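Long-range contacts in serine-rich Repeat Adhesion Glycoprotein (Srr1) (Streptococcus agalactiae, PDB 4MBO), which binds fibrinogen as a serine-rich repeat adhesin, probably at the surface of the streptococcal cell: residues A[187-192]-A[297-302]; A[172-177]-A[310-315]. All coordinates share one frame; numbering follows the deposited sequence. Where two conformers were deposited one is given.

Overall arrangement
Both contacts join the same two sheets of the C-terminal adhesin domain. Strands 186-202 and 169-181 are neighbours in one sheet and strands 295-302 and 309-316 in the other; along the chain, contact 1 is nested within the loop that contact 2 closes. Contact 1 is wholly buried, and a leucine over a tyrosine ring is joined there by a compact group of hydroxyls. Contact 2 is larger and lies at the margin of the second sheet: its inner residues are buried, but Lys311 and Ser313 are exposed. Here aromatic faces and two waters do the work. The hydroxyls of Tyr189 and Ser175 link the two contacts directly.

Contact 1: residues A[187-192]-A[297-302]; sequences ETYITQ and LYSTVS
Leu297 lies against one face of the Tyr189 ring, and this pair supplies most of the apolar contact. The two side chains run past each other in opposite directions. CB of Leu297 sits above the hydroxyl half of the ring, 3.9 Å from the Tyr189 centroid and 17° off the normal, a CH-pi contact, while Leu297 CD1 reaches back to Tyr189 CG at 3.7 Å. With CG anti to the backbone N (chi1 175°), Tyr189 sends its ring under the leucine and its hydroxyl on toward Ser299. The same methyl, Leu297 CD1, also meets Glu187 OE1 at 3.5 Å; the other carboxylate oxygen of Glu187 is bonded to the backbone N of Gln293.

The polar part is a group of hydroxyls. Ser299 OG is hydrogen-bonded to Tyr189 OH at 2.7 Å, and either could be the donor. Thr191 OG1 lies 2.6 Å from the same Ser299 OG, a second possible acceptor for the serine proton. Tyr189 OH has a further bond, to Ser175 OG on the adjacent strand, which extends the group and gives these buried oxygens partners within the interior. Beside it the fit is close: Thr191 CG2 and Ser299 CB are 3.5 Å apart, and Ile213 also packs on Tyr189, Thr191 and Ser299.

Strands 187-192 and 297-302 run nearly the same way, their axes 20° apart and 8.1 Å at closest approach. Facing strands joined through side chains, each belonging to a different sheet, are characteristic of a beta sandwich, consistent with the Ig-like C-terminal domain of related fibrinogen-binding adhesins.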
ATOM      1  N   GLU A 187       5.709 -10.679  -0.540  1.00 20.99           N
ATOM      2  CA  GLU A 187       4.473  -9.948  -0.405  1.00 20.44           C
ATOM      3  C   GLU A 187       3.941 -10.170   0.984  1.00 19.42           C
ATOM      4  O   GLU A 187       4.153 -11.238   1.596  1.00 19.46           O
ATOM      5  CB  GLU A 187       3.418 -10.330  -1.447  1.00 23.04           C
ATOM      6  CG  GLU A 187       2.812 -11.684  -1.304  1.00 23.70           C
ATOM      7  CD  GLU A 187       1.904 -12.097  -2.472  1.00 25.43           C
ATOM      8  OE1 GLU A 187       0.719 -12.460  -2.230  1.00 30.37           O
ATOM      9  OE2 GLU A 187       2.373 -12.108  -3.611  1.00 25.91           O
ATOM     10  N   THR A 188       3.270  -9.147   1.496  1.00 17.51           N
ATOM     11  CA  THR A 188       2.655  -9.224   2.803  1.00 16.82           C
ATOM     12  C   THR A 188       1.151  -9.103   2.629  1.00 15.87           C
ATOM     13  O   THR A 188       0.633  -8.106   2.118  1.00 16.77           O
ATOM     14  CB  THR A 188       3.158  -8.120   3.751  1.00 17.73           C
ATOM     15  OG1 THR A 188       4.593  -8.186   3.868  1.00 20.34           O
ATOM     16  CG2 THR A 188       2.529  -8.261   5.121  1.00 18.16           C
ATOM     17  N   TYR A 189       0.463 -10.132   3.102  1.00 14.77           N
ATOM     18  CA  TYR A 189      -0.971 -10.275   3.022  1.00 14.60           C
ATOM     19  C   TYR A 189      -1.499 -10.234   4.437  1.00 13.62           C
ATOM     20  O   TYR A 189      -1.216 -11.132   5.256  1.00 14.52           O
ATOM     21  CB  TYR A 189      -1.299 -11.636   2.334  1.00 14.79           C
ATOM     22  CG  TYR A 189      -2.777 -11.973   2.290  1.00 14.37           C
ATOM     23  CD1 TYR A 189      -3.646 -11.269   1.476  1.00 15.38           C
ATOM     24  CD2 TYR A 189      -3.302 -13.012   3.043  1.00 14.01           C
ATOM     25  CE1 TYR A 189      -4.995 -11.577   1.402  1.00 15.64           C
ATOM     26  CE2 TYR A 189      -4.643 -13.326   2.974  1.00 14.83           C
ATOM     27  CZ  TYR A 189      -5.490 -12.620   2.154  1.00 14.70           C
ATOM     28  OH  TYR A 189      -6.853 -12.907   2.089  1.00 15.38           O
ATOM     29  N   ILE A 190      -2.311  -9.246   4.710  1.00 13.52           N
ATOM     30  CA  ILE A 190      -2.835  -9.038   6.047  1.00 13.27           C
ATOM     31  C   ILE A 190      -4.337  -9.256   6.109  1.00 13.29           C
ATOM     32  O   ILE A 190      -5.085  -8.824   5.218  1.00 13.90           O
ATOM     33  CB  ILE A 190      -2.477  -7.641   6.563  1.00 14.59           C
ATOM     34  CG1 ILE A 190      -0.967  -7.493   6.598  1.00 15.53           C
ATOM     35  CG2 ILE A 190      -3.060  -7.436   7.967  1.00 14.82           C
ATOM     36  CD1 ILE A 190      -0.472  -6.219   7.244  1.00 17.19           C
ATOM     37  N   THR A 191      -4.767  -9.963   7.160  1.00 12.74           N
ATOM     38  CA  THR A 191      -6.139 -10.259   7.405  1.00 13.11           C
ATOM     39  C   THR A 191      -6.604  -9.620   8.698  1.00 13.23           C
ATOM     40  O   THR A 191      -5.944  -9.785   9.746  1.00 14.17           O
ATOM     41  CB  THR A 191      -6.360 -11.791   7.506  1.00 13.37           C
ATOM     42  OG1 THR A 191      -5.975 -12.407   6.255  1.00 14.47           O
ATOM     43  CG2 THR A 191      -7.819 -12.098   7.724  1.00 14.80           C
ATOM     44  N   GLN A 192      -7.714  -8.886   8.629  1.00 13.26           N
ATOM     45  CA  GLN A 192      -8.346  -8.330   9.827  1.00 13.73           C
ATOM     46  C   GLN A 192      -9.548  -9.196  10.175  1.00 13.34           C
ATOM     47  O   GLN A 192     -10.433  -9.422   9.345  1.00 13.84           O
ATOM     48  CB  GLN A 192      -8.806  -6.914   9.628  1.00 14.66           C
ATOM     49  CG  GLN A 192      -7.671  -5.947   9.360  1.00 15.17           C
ATOM     50  CD  GLN A 192      -8.186  -4.574   8.972  1.00 15.95           C
ATOM     51  OE1 GLN A 192      -9.287  -4.443   8.392  1.00 17.38           O
ATOM     52  NE2 GLN A 192      -7.387  -3.546   9.242  1.00 16.96           N
ATOM     53  N   LEU A 297      -5.494 -14.483  -3.117  1.00 20.61           N
ATOM     54  CA  LEU A 297      -5.589 -15.089  -1.800  1.00 18.47           C
ATOM     55  C   LEU A 297      -6.934 -14.718  -1.215  1.00 19.13           C
ATOM     56  O   LEU A 297      -7.512 -13.686  -1.559  1.00 20.01           O
ATOM     57  CB  LEU A 297      -4.513 -14.519  -0.898  1.00 20.38           C
ATOM     58  CG  LEU A 297      -3.082 -14.996  -1.222  1.00 22.59           C
ATOM     59  CD1 LEU A 297      -2.059 -13.992  -0.671  1.00 24.95           C
ATOM     60  CD2 LEU A 297      -2.880 -16.417  -0.694  1.00 24.29           C
ATOM     61  N   TYR A 298      -7.403 -15.536  -0.291  1.00 17.40           N
ATOM     62  CA  TYR A 298      -8.626 -15.234   0.431  1.00 16.01           C
ATOM     63  C   TYR A 298      -8.431 -15.555   1.894  1.00 15.09           C
ATOM     64  O   TYR A 298      -7.520 -16.310   2.291  1.00 15.41           O
ATOM     65  CB  TYR A 298      -9.817 -16.036  -0.055  1.00 18.36           C
ATOM     66  CG  TYR A 298      -9.735 -17.531   0.203  1.00 18.56           C
ATOM     67  CD1 TYR A 298     -10.105 -18.057   1.427  1.00 19.53           C
ATOM     68  CD2 TYR A 298      -9.310 -18.422  -0.786  1.00 21.61           C
ATOM     69  CE1 TYR A 298     -10.044 -19.420   1.690  1.00 21.65           C
ATOM     70  CE2 TYR A 298      -9.254 -19.794  -0.543  1.00 22.83           C
ATOM     71  CZ  TYR A 298      -9.622 -20.298   0.688  1.00 24.10           C
ATOM     72  OH  TYR A 298      -9.559 -21.670   0.983  1.00 24.33           O
ATOM     73  N   SER A 299      -9.276 -14.931   2.701  1.00 14.46           N
ATOM     74  CA  SER A 299      -9.335 -15.180   4.154  1.00 14.66           C
ATOM     75  C   SER A 299     -10.761 -15.317   4.595  1.00 15.21           C
ATOM     76  O   SER A 299     -11.661 -14.672   4.046  1.00 17.25           O
ATOM     77  CB  SER A 299      -8.736 -13.997   4.934  1.00 15.29           C
ATOM     78  OG  SER A 299      -7.395 -13.789   4.574  1.00 15.11           O
ATOM     79  N   THR A 300     -10.976 -16.100   5.649  1.00 15.30           N
ATOM     80  CA  THR A 300     -12.314 -16.252   6.175  1.00 14.86           C
ATOM     81  C   THR A 300     -12.389 -16.052   7.677  1.00 14.33           C
ATOM     82  O   THR A 300     -11.386 -16.056   8.362  1.00 14.51           O
ATOM     83  CB  THR A 300     -12.861 -17.689   5.965  1.00 15.27           C
ATOM     84  OG1 THR A 300     -12.218 -18.596   6.878  1.00 16.11           O
ATOM     85  CG2 THR A 300     -12.718 -18.171   4.543  1.00 18.73           C
ATOM     86  N   VAL A 301     -13.629 -15.921   8.148  1.00 14.74           N
ATOM     87  CA  VAL A 301     -13.974 -16.165   9.527  1.00 14.86           C
ATOM     88  C   VAL A 301     -15.147 -17.150   9.304  1.00 14.48           C
ATOM     89  O   VAL A 301     -16.240 -16.732   8.833  1.00 15.50           O
ATOM     90  CB  VAL A 301     -14.392 -14.937  10.316  1.00 15.31           C
ATOM     91  CG1 VAL A 301     -14.911 -15.368  11.674  1.00 16.76           C
ATOM     92  CG2 VAL A 301     -13.224 -14.007  10.498  1.00 15.95           C
ATOM     93  N   SER A 302     -14.910 -18.437   9.551  1.00 15.20           N
ATOM     94  CA  SER A 302     -15.874 -19.463   9.134  1.00 15.65           C
ATOM     95  C   SER A 302     -15.674 -20.724   9.908  1.00 16.36           C
ATOM     96  O   SER A 302     -14.845 -20.785  10.796  1.00 16.43           O
ATOM     97  CB  SER A 302     -15.622 -19.818   7.640  1.00 16.61           C
ATOM     98  OG  SER A 302     -14.309 -20.430   7.438  1.00 16.14           O
TER

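Contact 2: residues A[172-177]-A[310-315]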
ATOM      1  N   ASN A 172     -17.353 -11.099  10.478  1.00 15.32           N
ATOM      2  CA  ASN A 172     -16.886 -10.060   9.565  1.00 16.14           C
ATOM      3  C   ASN A 172     -15.373 -10.156   9.409  1.00 15.59           C
ATOM      4  O   ASN A 172     -14.682 -10.483  10.343  1.00 15.28           O
ATOM      5  CB  ASN A 172     -17.342  -8.638   9.929  1.00 15.97           C
ATOM      6  CG  ASN A 172     -16.713  -8.090  11.197  1.00 17.13           C
ATOM      7  OD1 ASN A 172     -15.760  -7.326  11.114  1.00 16.93           O
ATOM      8  ND2 ASN A 172     -17.256  -8.458  12.359  1.00 17.58           N
ATOM      9  N   VAL A 173     -14.877  -9.871   8.201  1.00 14.54           N
ATOM     10  CA  VAL A 173     -13.471 -10.059   7.863  1.00 14.34           C
ATOM     11  C   VAL A 173     -13.076  -9.189   6.678  1.00 14.54           C
ATOM     12  O   VAL A 173     -13.926  -8.810   5.837  1.00 15.39           O
ATOM     13  CB  VAL A 173     -13.220 -11.576   7.535  1.00 14.19           C
ATOM     14  CG1 VAL A 173     -13.862 -11.940   6.187  1.00 14.50           C
ATOM     15  CG2 VAL A 173     -11.740 -11.955   7.542  1.00 14.33           C
ATOM     16  N   ARG A 174     -11.790  -8.895   6.588  1.00 13.56           N
ATOM     17  CA  ARG A 174     -11.227  -8.162   5.439  1.00 14.47           C
ATOM     18  C   ARG A 174      -9.769  -8.527   5.284  1.00 14.81           C
ATOM     19  O   ARG A 174      -9.112  -8.832   6.268  1.00 16.66           O
ATOM     20  CB  ARG A 174     -11.414  -6.645   5.597  1.00 14.55           C
ATOM     21  CG  ARG A 174     -10.922  -5.841   4.414  1.00 15.97           C
ATOM     22  CD  ARG A 174     -11.316  -4.370   4.514  1.00 16.68           C
ATOM     23  NE  ARG A 174     -10.855  -3.782   5.773  1.00 19.18           N
ATOM     24  CZ  ARG A 174     -11.094  -2.523   6.145  1.00 20.60           C
ATOM     25  NH1 ARG A 174     -11.755  -1.704   5.331  1.00 21.68           N
ATOM     26  NH2 ARG A 174     -10.674  -2.087   7.331  1.00 20.52           N
ATOM     27  N   SER A 175      -9.245  -8.540   4.062  1.00 14.46           N
ATOM     28  CA  SER A 175      -7.836  -8.812   3.860  1.00 13.99           C
ATOM     29  C   SER A 175      -7.284  -7.931   2.768  1.00 14.66           C
ATOM     30  O   SER A 175      -8.051  -7.354   2.039  1.00 14.96           O
ATOM     31  CB  SER A 175      -7.613 -10.267   3.542  1.00 14.63           C
ATOM     32  OG  SER A 175      -8.229 -10.584   2.288  1.00 15.37           O
ATOM     33  N   ARG A 176      -5.970  -7.822   2.696  1.00 14.16           N
ATOM     34  CA  ARG A 176      -5.317  -6.958   1.707  1.00 14.25           C
ATOM     35  C   ARG A 176      -3.862  -7.324   1.508  1.00 15.28           C
ATOM     36  O   ARG A 176      -3.156  -7.616   2.453  1.00 14.48           O
ATOM     37  CB  ARG A 176      -5.425  -5.514   2.229  1.00 14.95           C
ATOM     38  CG  ARG A 176      -5.054  -4.431   1.257  1.00 15.54           C
ATOM     39  CD  ARG A 176      -5.372  -3.054   1.854  1.00 15.10           C
ATOM     40  NE  ARG A 176      -5.278  -2.102   0.774  1.00 15.65           N
ATOM     41  CZ  ARG A 176      -4.251  -1.315   0.532  1.00 16.13           C
ATOM     42  NH1 ARG A 176      -4.278  -0.584  -0.565  1.00 17.33           N
ATOM     43  NH2 ARG A 176      -3.194  -1.263   1.335  1.00 15.64           N
ATOM     44  N   ILE A 177      -3.386  -7.300   0.252  1.00 15.72           N
ATOM     45  CA  ILE A 177      -1.994  -7.391  -0.016  1.00 16.94           C
ATOM     46  C   ILE A 177      -1.559  -5.940   0.111  1.00 18.88           C
ATOM     47  O   ILE A 177      -1.969  -5.068  -0.689  1.00 19.69           O
ATOM     48  CB  ILE A 177      -1.710  -7.931  -1.425  1.00 19.96           C
ATOM     49  CG1 ILE A 177      -2.198  -9.373  -1.501  1.00 20.95           C
ATOM     50  CG2 ILE A 177      -0.247  -7.783  -1.722  1.00 20.63           C
ATOM     51  CD1 ILE A 177      -2.071 -10.041  -2.850  1.00 25.09           C
ATOM     52  N   SER A 310     -17.926 -15.615   6.848  1.00 16.08           N
ATOM     53  CA  SER A 310     -17.530 -14.566   5.909  1.00 16.92           C
ATOM     54  C   SER A 310     -16.227 -14.896   5.193  1.00 16.77           C
ATOM     55  O   SER A 310     -15.361 -15.540   5.755  1.00 16.33           O
ATOM     56  CB  SER A 310     -17.308 -13.248   6.663  1.00 18.56           C
ATOM     57  OG  SER A 310     -18.530 -12.729   7.153  1.00 20.39           O
ATOM     58  N   LYS A 311     -16.087 -14.376   3.976  0.70 17.29           N
ATOM     59  CA  LYS A 311     -14.891 -14.572   3.176  0.70 16.87           C
ATOM     60  C   LYS A 311     -14.572 -13.297   2.421  0.70 16.97           C
ATOM     61  O   LYS A 311     -15.472 -12.615   1.916  0.70 17.63           O
ATOM     62  CB  LYS A 311     -15.092 -15.733   2.231  0.70 19.05           C
ATOM     63  CG  LYS A 311     -13.949 -16.030   1.286  0.70 20.89           C
ATOM     64  CD  LYS A 311     -14.258 -17.311   0.533  0.70 23.41           C
ATOM     65  CE  LYS A 311     -13.293 -17.551  -0.596  0.70 25.88           C
ATOM     66  NZ  LYS A 311     -13.708 -18.724  -1.415  0.70 27.55           N
ATOM     67  N   TYR A 312     -13.296 -12.956   2.391  0.70 15.76           N
ATOM     68  CA  TYR A 312     -12.829 -11.772   1.648  0.70 16.81           C
ATOM     69  C   TYR A 312     -11.683 -12.208   0.758  0.70 18.16           C
ATOM     70  O   TYR A 312     -10.853 -13.002   1.173  0.70 16.66           O
ATOM     71  CB  TYR A 312     -12.392 -10.688   2.622  0.70 16.91           C
ATOM     72  CG  TYR A 312     -12.186  -9.327   2.001  0.70 16.98           C
ATOM     73  CD1 TYR A 312     -11.009  -9.030   1.344  0.70 16.98           C
ATOM     74  CD2 TYR A 312     -13.180  -8.334   2.074  0.70 18.51           C
ATOM     75  CE1 TYR A 312     -10.791  -7.790   0.790  0.70 18.79           C
ATOM     76  CE2 TYR A 312     -12.974  -7.090   1.500  0.70 19.84           C
ATOM     77  CZ  TYR A 312     -11.756  -6.828   0.868  0.70 20.13           C
ATOM     78  OH  TYR A 312     -11.464  -5.607   0.290  0.70 22.50           O
ATOM     79  N   SER A 313     -11.634 -11.681  -0.469  0.70 19.93           N
ATOM     80  CA  SER A 313     -10.581 -12.072  -1.418  0.70 23.13           C
ATOM     81  C   SER A 313      -9.770 -10.890  -1.857  0.70 23.57           C
ATOM     82  O   SER A 313     -10.288  -9.791  -1.971  0.70 27.49           O
ATOM     83  CB  SER A 313     -11.190 -12.755  -2.662  0.70 24.03           C
ATOM     84  OG  SER A 313     -11.932 -13.912  -2.298  0.70 27.54           O
ATOM     85  N   TYR A 314      -8.495 -11.132  -2.149  1.00 25.71           N
ATOM     86  CA  TYR A 314      -7.635 -10.070  -2.658  1.00 27.00           C
ATOM     87  C   TYR A 314      -6.542 -10.679  -3.565  1.00 31.41           C
ATOM     88  O   TYR A 314      -5.816 -11.612  -3.177  1.00 28.52           O
ATOM     89  CB  TYR A 314      -7.021  -9.309  -1.505  1.00 24.84           C
ATOM     90  CG  TYR A 314      -6.664  -7.884  -1.842  1.00 21.60           C
ATOM     91  CD1 TYR A 314      -5.513  -7.547  -2.560  1.00 23.00           C
ATOM     92  CD2 TYR A 314      -7.482  -6.864  -1.411  1.00 19.74           C
ATOM     93  CE1 TYR A 314      -5.218  -6.230  -2.843  1.00 24.46           C
ATOM     94  CE2 TYR A 314      -7.197  -5.569  -1.668  1.00 20.37           C
ATOM     95  CZ  TYR A 314      -6.071  -5.238  -2.394  1.00 22.39           C
ATOM     96  OH  TYR A 314      -5.829  -3.899  -2.592  1.00 20.83           O
ATOM     97  N   GLY A 315      -6.407 -10.140  -4.763  1.00 34.32           N
ATOM     98  CA  GLY A 315      -5.468 -10.700  -5.738  1.00 38.75           C
ATOM     99  C   GLY A 315      -4.224  -9.905  -6.043  1.00 40.33           C
ATOM    100  O   GLY A 315      -4.119  -8.732  -5.712  1.00 41.81           O
TER
HETATM  101  O   HOH W   1      -9.104  -4.944   1.135  1.00 19.45           O
HETATM  102  O   HOH W   2      -2.968  -3.847  -2.910  1.00 27.73           O
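Strands 172-177 and 310-315 run almost parallel, 12° apart with axes 6.0 Å at closest approach, yet no backbone hydrogen bond joins them, and they meet through their side chains. Tyr312 and Tyr314, two residues apart, both turn toward the facing strand and lay a ring face against it.

In the conformer of Tyr312 described here, the aliphatic part of Arg174 runs alongside the ring in the same direction, and Arg174 CG stands over its face, 3.9 Å from the Tyr312 centroid. The arginine chain bends at chi3 (55°), and the guanidinium plane stands 86° from that of the ring. The guanidinium is bonded to the backbone O of Asn159 and forms a salt bridge with Asp242. Two residues on, Tyr314 is covered differently: the backbone carbon Arg176 CA lies 4.0 Å from the Tyr314 centroid, a CH-pi contact, with Arg176 CG near the hydroxyl end of the ring. Ile177 N comes over the same ring, while Ile177 CG1 meets Tyr314 CD1 at 3.9 Å. At the other end Val173 CG1 packs on Ser310 CB at 3.7 Å.

Each phenol is tied to the facing backbone through water. Water 1 donates to Ser175 O at 2.8 Å and is also hydrogen-bonded to Tyr312 OH. Water 2 donates both to Ile177 O, at 2.7 Å, and to Tyr314 OH.

Asp38 OD1, from the bacterial Ig domain, forms a salt bridge with Arg176 NE and a hydrogen bond with Tyr314 OH. Ring faces and water bridges thus take the place of backbone hydrogen bonds between the two strands, and the charge of Arg176, with Tyr314 OH, ties them to the preceding domain.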